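Local coordinates for phosphodiesterase (Salpingoeca rosetta, PDB 7D7P), which is an all-helical protein of the cyclic nucleotide phosphodiesterase family, within the HD-type clan, and holds zinc and magnesium ions, at residues K204-R207 / A208-N212. Numbering follows the deposited sequence.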
loop_
_atom_site.group_PDB
_atom_site.type_symbol
_atom_site.label_atom_id
_atom_site.label_comp_id
_atom_site.label_asym_id
_atom_site.label_seq_id
_atom_site.Cartn_x
_atom_site.Cartn_y
_atom_site.Cartn_z
ATOM N N LYS A 204 -12.724 -27.257 30.500
ATOM C CA LYS A 204 -11.616 -27.664 29.640
ATOM C C LYS A 204 -11.664 -26.944 28.298
ATOM O O LYS A 204 -10.626 -26.527 27.771
ATOM C CB LYS A 204 -11.635 -29.179 29.437
ATOM C CG LYS A 204 -11.173 -29.975 30.651
ATOM C CD LYS A 204 -11.135 -31.469 30.362
ATOM C CE LYS A 204 -9.972 -31.829 29.453
ATOM N NZ LYS A 204 -8.657 -31.646 30.132
ATOM N N ARG A 205 -12.861 -26.791 27.726
ATOM C CA ARG A 205 -12.981 -26.058 26.470
ATOM C C ARG A 205 -12.759 -24.565 26.687
ATOM O O ARG A 205 -12.073 -23.912 25.890
ATOM C CB ARG A 205 -14.350 -26.324 25.839
ATOM C CG ARG A 205 -14.611 -25.566 24.548
ATOM C CD ARG A 205 -13.622 -25.944 23.455
ATOM N NE ARG A 205 -13.955 -25.306 22.185
ATOM C CZ ARG A 205 -13.232 -25.417 21.075
ATOM N NH1 ARG A 205 -12.124 -26.146 21.069
ATOM N NH2 ARG A 205 -13.618 -24.800 19.966
ATOM N N LEU A 206 -13.316 -24.017 27.771
ATOM C CA LEU A 206 -13.098 -22.608 28.091
ATOM C C LEU A 206 -11.619 -22.306 28.294
ATOM O O LEU A 206 -11.113 -21.283 27.815
ATOM C CB LEU A 206 -13.896 -22.225 29.337
ATOM C CG LEU A 206 -13.653 -20.812 29.875
ATOM C CD1 LEU A 206 -14.966 -20.059 30.003
ATOM C CD2 LEU A 206 -12.928 -20.854 31.213
ATOM N N ARG A 207 -10.908 -23.183 29.009
ATOM C CA ARG A 207 -9.479 -22.979 29.227
ATOM C C ARG A 207 -8.709 -23.051 27.914
ATOM O O ARG A 207 -7.813 -22.236 27.666
ATOM C CB ARG A 207 -8.952 -24.012 30.225
ATOM C CG ARG A 207 -7.450 -23.969 30.456
ATOM C CD ARG A 207 -7.085 -24.598 31.799
ATOM N NE ARG A 207 -5.646 -24.806 31.953
ATOM C CZ ARG A 207 -4.785 -23.859 32.317
ATOM N NH1 ARG A 207 -5.213 -22.628 32.564
ATOM N NH2 ARG A 207 -3.493 -24.142 32.433
ATOM N N ALA A 208 -9.053 -24.014 27.054
ATOM C CA ALA A 208 -8.375 -24.137 25.768
ATOM C C ALA A 208 -8.614 -22.912 24.893
ATOM O O ALA A 208 -7.704 -22.458 24.190
ATOM C CB ALA A 208 -8.837 -25.405 25.052
ATOM N N VAL A 209 -9.831 -22.365 24.925
ATOM C CA VAL A 209 -10.144 -21.198 24.107
ATOM C C VAL A 209 -9.379 -19.975 24.599
ATOM O O VAL A 209 -8.827 -19.210 23.800
ATOM C CB VAL A 209 -11.664 -20.951 24.092
ATOM C CG1 VAL A 209 -11.977 -19.571 23.540
ATOM C CG2 VAL A 209 -12.369 -22.022 23.271
ATOM N N ILE A 210 -9.328 -19.773 25.919
ATOM C CA ILE A 210 -8.640 -18.611 26.475
ATOM C C ILE A 210 -7.146 -18.679 26.177
ATOM O O ILE A 210 -6.535 -17.687 25.766
ATOM C CB ILE A 210 -8.909 -18.500 27.986
ATOM C CG1 ILE A 210 -10.364 -18.095 28.243
ATOM C CG2 ILE A 210 -7.948 -17.507 28.630
ATOM C CD1 ILE A 210 -10.781 -18.202 29.697
ATOM N N ILE A 211 -6.538 -19.851 26.383
ATOM C CA ILE A 211 -5.103 -19.999 26.147
ATOM C C ILE A 211 -4.773 -19.728 24.683
ATOM O O ILE A 211 -3.890 -18.920 24.366
ATOM C CB ILE A 211 -4.625 -21.397 26.581
ATOM C CG1 ILE A 211 -4.643 -21.525 28.108
ATOM C CG2 ILE A 211 -3.225 -21.677 26.032
ATOM C CD1 ILE A 211 -4.455 -22.953 28.605
ATOM N N ASN A 212 -5.488 -20.392 23.769
ATOM C CA ASN A 212 -5.173 -20.265 22.349
ATOM C C ASN A 212 -5.400 -18.844 21.852
ATOM O O ASN A 212 -4.616 -18.331 21.047
ATOM C CB ASN A 212 -6.004 -21.255 21.532
ATOM C CG ASN A 212 -5.643 -21.239 20.055
ATOM O OD1 ASN A 212 -6.306 -20.587 19.247
ATOM N ND2 ASN A 212 -4.585 -21.958 19.698
#
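Arg205 O accepts a hydrogen bond from Val209 N at 2.9 Å, with an N-H...O angle of 154°, and CG2 of the same valine comes within 3.2 Å of Arg205 O. That methyl also lies against the guanidinium of Arg205, 3.8 Å above its plane and displaced toward the rim, with NE as its nearest atom. The arginine chain bends at chi2 (62°), which sends the group toward the C-terminal end of the helix, past Val209, while its NH2 forms a salt bridge with Glu135 of helix 133-145. The amides of Ala208, Ile210 and Ile211 bond in the same i to i+4 fashion to the carbonyls of Lys204, Leu206 and Arg207, the pattern that defines an alpha-helix, here part of helix 200-215 in the all-helical phosphodiesterase fold. One residue further along, Leu206 and Ile210 are both buried and run side by side in the same direction, CD2 of the leucine 3.7 Å from CD1 of the isoleucine. Leu206 also packs on Val134 and Ala138, whereas Ile210 reaches Phe184 of helix 174-187. Arg207 pairs with Ile211 differently: its chain is extended from CG to NE, and Ile211 CD1 sits 3.8 Å above the guanidinium plane, over its centre. Ile211 CD1 also meets the aliphatic part of the arginine, 3.7 Å from Arg207 CG. Phe184 engages Arg207 through a cation-pi interaction and touches Ile211 as well.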